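Local coordinates for protein response regulator receiver modulated diguanylate cyclase with PAS/PAC sensor (PDB 3CG0) that probably takes up a phosphoryl group on this receiver domain to control a diguanylate cyclase that makes the second messenger cyclic di-GMP, at residues P10-E16 with Y34-F40. Numbering follows the deposited sequence.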
ATOM      1  N   PRO C  10     -21.396  -8.915   5.680  1.00 66.43           N
ATOM      2  CA  PRO C  10     -21.479  -9.574   4.360  1.00 57.93           C
ATOM      3  C   PRO C  10     -22.729 -10.407   4.081  1.00 52.64           C
ATOM      4  O   PRO C  10     -23.288 -11.015   4.994  1.00 46.63           O
ATOM      5  CB  PRO C  10     -20.251 -10.486   4.355  1.00 59.94           C
ATOM      6  CG  PRO C  10     -19.288  -9.794   5.226  1.00 57.72           C
ATOM      7  CD  PRO C  10     -20.125  -9.260   6.347  1.00 65.42           C
ATOM      8  N   GLY C  11     -23.140 -10.427   2.813  1.00 46.16           N
ATOM      9  CA  GLY C  11     -24.326 -11.151   2.372  1.00 46.34           C
ATOM     10  C   GLY C  11     -24.012 -12.516   1.789  1.00 43.54           C
ATOM     11  O   GLY C  11     -23.390 -12.624   0.736  1.00 42.63           O
ATOM     12  N   VAL C  12     -24.467 -13.557   2.474  1.00 39.58           N
ATOM     13  CA  VAL C  12     -24.120 -14.930   2.138  1.00 39.39           C
ATOM     14  C   VAL C  12     -25.293 -15.641   1.435  1.00 39.30           C
ATOM     15  O   VAL C  12     -26.431 -15.554   1.872  1.00 40.88           O
ATOM     16  CB  VAL C  12     -23.646 -15.698   3.407  1.00 35.53           C
ATOM     17  CG1 VAL C  12     -23.178 -17.099   3.069  1.00 30.17           C
ATOM     18  CG2 VAL C  12     -22.503 -14.925   4.124  1.00 31.46           C
ATOM     19  N   LEU C  13     -24.999 -16.324   0.336  1.00 40.05           N
ATOM     20  CA  LEU C  13     -25.995 -17.110  -0.388  1.00 40.24           C
ATOM     21  C   LEU C  13     -25.615 -18.588  -0.254  1.00 38.92           C
ATOM     22  O   LEU C  13     -24.461 -18.939  -0.474  1.00 36.92           O
ATOM     23  CB  LEU C  13     -26.028 -16.642  -1.845  1.00 43.01           C
ATOM     24  CG  LEU C  13     -26.822 -17.322  -2.965  1.00 53.55           C
ATOM     25  CD1 LEU C  13     -27.326 -16.271  -3.934  1.00 52.50           C
ATOM     26  CD2 LEU C  13     -25.983 -18.328  -3.711  1.00 58.83           C
ATOM     27  N   ILE C  14     -26.567 -19.439   0.142  1.00 35.40           N
ATOM     28  CA  ILE C  14     -26.290 -20.860   0.390  1.00 38.78           C
ATOM     29  C   ILE C  14     -26.974 -21.723  -0.674  1.00 40.18           C
ATOM     30  O   ILE C  14     -28.145 -21.529  -0.981  1.00 43.89           O
ATOM     31  CB  ILE C  14     -26.772 -21.315   1.782  1.00 40.39           C
ATOM     32  CG1 ILE C  14     -26.114 -20.497   2.898  1.00 45.30           C
ATOM     33  CG2 ILE C  14     -26.493 -22.800   2.009  1.00 44.24           C
ATOM     34  CD1 ILE C  14     -26.637 -20.851   4.289  1.00 43.85           C
ATOM     35  N   VAL C  15     -26.219 -22.643  -1.259  1.00 35.00           N
ATOM     36  CA  VAL C  15     -26.749 -23.607  -2.208  1.00 38.46           C
ATOM     37  C   VAL C  15     -26.471 -24.987  -1.624  1.00 45.16           C
ATOM     38  O   VAL C  15     -25.324 -25.429  -1.591  1.00 48.19           O
ATOM     39  CB  VAL C  15     -26.086 -23.487  -3.588  1.00 40.69           C
ATOM     40  CG1 VAL C  15     -26.910 -24.225  -4.638  1.00 31.59           C
ATOM     41  CG2 VAL C  15     -25.936 -22.051  -3.991  1.00 33.19           C
ATOM     42  N   GLU C  16     -27.522 -25.658  -1.158  1.00 41.68           N
ATOM     43  CA  GLU C  16     -27.370 -26.857  -0.349  1.00 46.43           C
ATOM     44  C   GLU C  16     -28.624 -27.708  -0.453  1.00 50.64           C
ATOM     45  O   GLU C  16     -29.730 -27.206  -0.226  1.00 57.23           O
ATOM     46  CB  GLU C  16     -27.130 -26.448   1.105  1.00 49.04           C
ATOM     47  CG  GLU C  16     -27.191 -27.573   2.114  1.00 58.43           C
ATOM     48  CD  GLU C  16     -25.966 -28.456   2.070  1.00 69.21           C
ATOM     49  OE1 GLU C  16     -24.841 -27.921   2.201  1.00 69.97           O
ATOM     50  OE2 GLU C  16     -26.134 -29.684   1.916  1.00 69.99           O
ATOM     51  N   TYR C  34     -23.282 -12.578  10.013  1.00 56.87           N
ATOM     52  CA  TYR C  34     -23.546 -12.477   8.577  1.00 53.80           C
ATOM     53  C   TYR C  34     -25.030 -12.460   8.255  1.00 50.12           C
ATOM     54  O   TYR C  34     -25.829 -13.106   8.921  1.00 53.25           O
ATOM     55  CB  TYR C  34     -22.894 -13.640   7.817  1.00 52.47           C
ATOM     56  CG  TYR C  34     -21.393 -13.725   7.953  1.00 53.27           C
ATOM     57  CD1 TYR C  34     -20.561 -12.803   7.318  1.00 54.22           C
ATOM     58  CD2 TYR C  34     -20.803 -14.743   8.698  1.00 49.54           C
ATOM     59  CE1 TYR C  34     -19.177 -12.878   7.447  1.00 47.24           C
ATOM     60  CE2 TYR C  34     -19.428 -14.833   8.824  1.00 50.67           C
ATOM     61  CZ  TYR C  34     -18.621 -13.900   8.195  1.00 47.79           C
ATOM     62  OH  TYR C  34     -17.262 -13.992   8.326  1.00 51.24           O
ATOM     63  N   ASP C  35     -25.391 -11.712   7.226  1.00 50.48           N
ATOM     64  CA  ASP C  35     -26.749 -11.733   6.719  1.00 52.25           C
ATOM     65  C   ASP C  35     -26.839 -12.851   5.682  1.00 49.22           C
ATOM     66  O   ASP C  35     -26.103 -12.841   4.700  1.00 47.40           O
ATOM     67  CB  ASP C  35     -27.079 -10.374   6.090  1.00 57.69           C
ATOM     68  CG  ASP C  35     -28.560 -10.204   5.763  1.00 67.60           C
ATOM     69  OD1 ASP C  35     -29.394 -11.067   6.123  1.00 80.59           O
ATOM     70  OD2 ASP C  35     -28.893  -9.181   5.130  1.00 77.68           O
ATOM     71  N   VAL C  36     -27.710 -13.834   5.904  1.00 48.58           N
ATOM     72  CA  VAL C  36     -27.973 -14.821   4.846  1.00 42.81           C
ATOM     73  C   VAL C  36     -29.170 -14.435   3.986  1.00 42.55           C
ATOM     74  O   VAL C  36     -30.305 -14.288   4.454  1.00 39.28           O
ATOM     75  CB  VAL C  36     -27.866 -16.337   5.292  1.00 42.65           C
ATOM     76  CG1 VAL C  36     -27.738 -16.488   6.794  1.00 43.93           C
ATOM     77  CG2 VAL C  36     -28.957 -17.236   4.662  1.00 39.07           C
ATOM     78  N   LEU C  37     -28.861 -14.227   2.716  1.00 43.28           N
ATOM     79  CA  LEU C  37     -29.753 -13.597   1.764  1.00 40.56           C
ATOM     80  C   LEU C  37     -30.699 -14.595   1.105  1.00 46.52           C
ATOM     81  O   LEU C  37     -31.831 -14.251   0.749  1.00 52.61           O
ATOM     82  CB  LEU C  37     -28.913 -12.886   0.698  1.00 43.71           C
ATOM     83  CG  LEU C  37     -28.465 -11.420   0.851  1.00 49.19           C
ATOM     84  CD1 LEU C  37     -28.238 -10.957   2.282  1.00 46.43           C
ATOM     85  CD2 LEU C  37     -27.197 -11.227   0.081  1.00 37.64           C
ATOM     86  N   GLY C  38     -30.229 -15.822   0.919  1.00 44.39           N
ATOM     87  CA  GLY C  38     -31.050 -16.861   0.317  1.00 39.22           C
ATOM     88  C   GLY C  38     -30.492 -18.235   0.556  1.00 42.99           C
ATOM     89  O   GLY C  38     -29.286 -18.400   0.744  1.00 47.30           O
ATOM     90  N   VAL C  39     -31.385 -19.225   0.579  1.00 39.09           N
ATOM     91  CA  VAL C  39     -30.996 -20.628   0.683  1.00 34.09           C
ATOM     92  C   VAL C  39     -31.709 -21.397  -0.437  1.00 45.56           C
ATOM     93  O   VAL C  39     -32.941 -21.332  -0.566  1.00 36.88           O
ATOM     94  CB  VAL C  39     -31.291 -21.240   2.066  1.00 37.95           C
ATOM     95  CG1 VAL C  39     -30.926 -22.722   2.089  1.00 39.99           C
ATOM     96  CG2 VAL C  39     -30.494 -20.526   3.153  1.00 36.72           C
ATOM     97  N   PHE C  40     -30.921 -22.099  -1.257  1.00 40.58           N
ATOM     98  CA  PHE C  40     -31.441 -22.767  -2.441  1.00 43.88           C
ATOM     99  C   PHE C  40     -31.047 -24.232  -2.427  1.00 47.75           C
ATOM    100  O   PHE C  40     -29.984 -24.582  -1.917  1.00 49.81           O
ATOM    101  CB  PHE C  40     -30.909 -22.075  -3.697  1.00 44.23           C
ATOM    102  CG  PHE C  40     -31.240 -20.611  -3.767  1.00 39.91           C
ATOM    103  CD1 PHE C  40     -32.480 -20.193  -4.230  1.00 39.80           C
ATOM    104  CD2 PHE C  40     -30.324 -19.652  -3.361  1.00 35.69           C
ATOM    105  CE1 PHE C  40     -32.810 -18.849  -4.293  1.00 43.64           C
ATOM    106  CE2 PHE C  40     -30.648 -18.294  -3.426  1.00 25.84           C
ATOM    107  CZ  PHE C  40     -31.891 -17.897  -3.888  1.00 40.84           C
TER
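Phe40 and Leu13 meet on one face of a parallel strand pair. Phe40 CB lies 3.9 Å from Ile14 O; CG, placed anti to the carbonyl carbon (chi1 -57°), turns the ring back along its own strand. CD2 therefore still lies near Ile14 O, while CE2 of Phe40, farther out, reaches CD1 of Leu13 at 3.9 Å, the two side chains crossing at about a right angle. Helix 43-53 packs on Phe40 through Ala46 and Cys49, so a large flat hydrocarbon suits this buried place. Gly38, two residues back on the same face, has no side chain to compete with the ring.

Backbone bonds join the strands, among them Val12 N to Asp35 O, nearly straight at 2.9 Å, and Glu16 N to Phe40 O. Between them Val12 O accepts from Leu37 N, yet Ile14 N goes to Gly38 O, one residue beyond regular register: a beta bulge at Leu37, whose psi is -33°. Leu37 sends its CB toward the partner strand, and Leu37 CD2 rests 3.7 Å from the bare CA of Gly11.

Strands 11-15 and 35-40, with helix 19-32 between them, form the first beta-alpha-beta crossover of the CheY-like receiver fold, strand 35-40 lying at the sheet edge. The face under that helix is lined with aliphatic side chains: Ile14 CD1 and Val39 CG2 lie side by side at 4.0 Å, and Val12 packs against Leu29. Beta-branched residues suit the extended backbone, and their methyl groups pack under the helix, Val36 and Val39 against the chain of Arg26.

At the N-terminal end, the Pro10 ring meets an edge of Tyr34, Pro10 CD to Tyr34 CD1 3.7 Å; at the other, Glu16 carries its carboxylate beside Asp61, the predicted phosphorylation site.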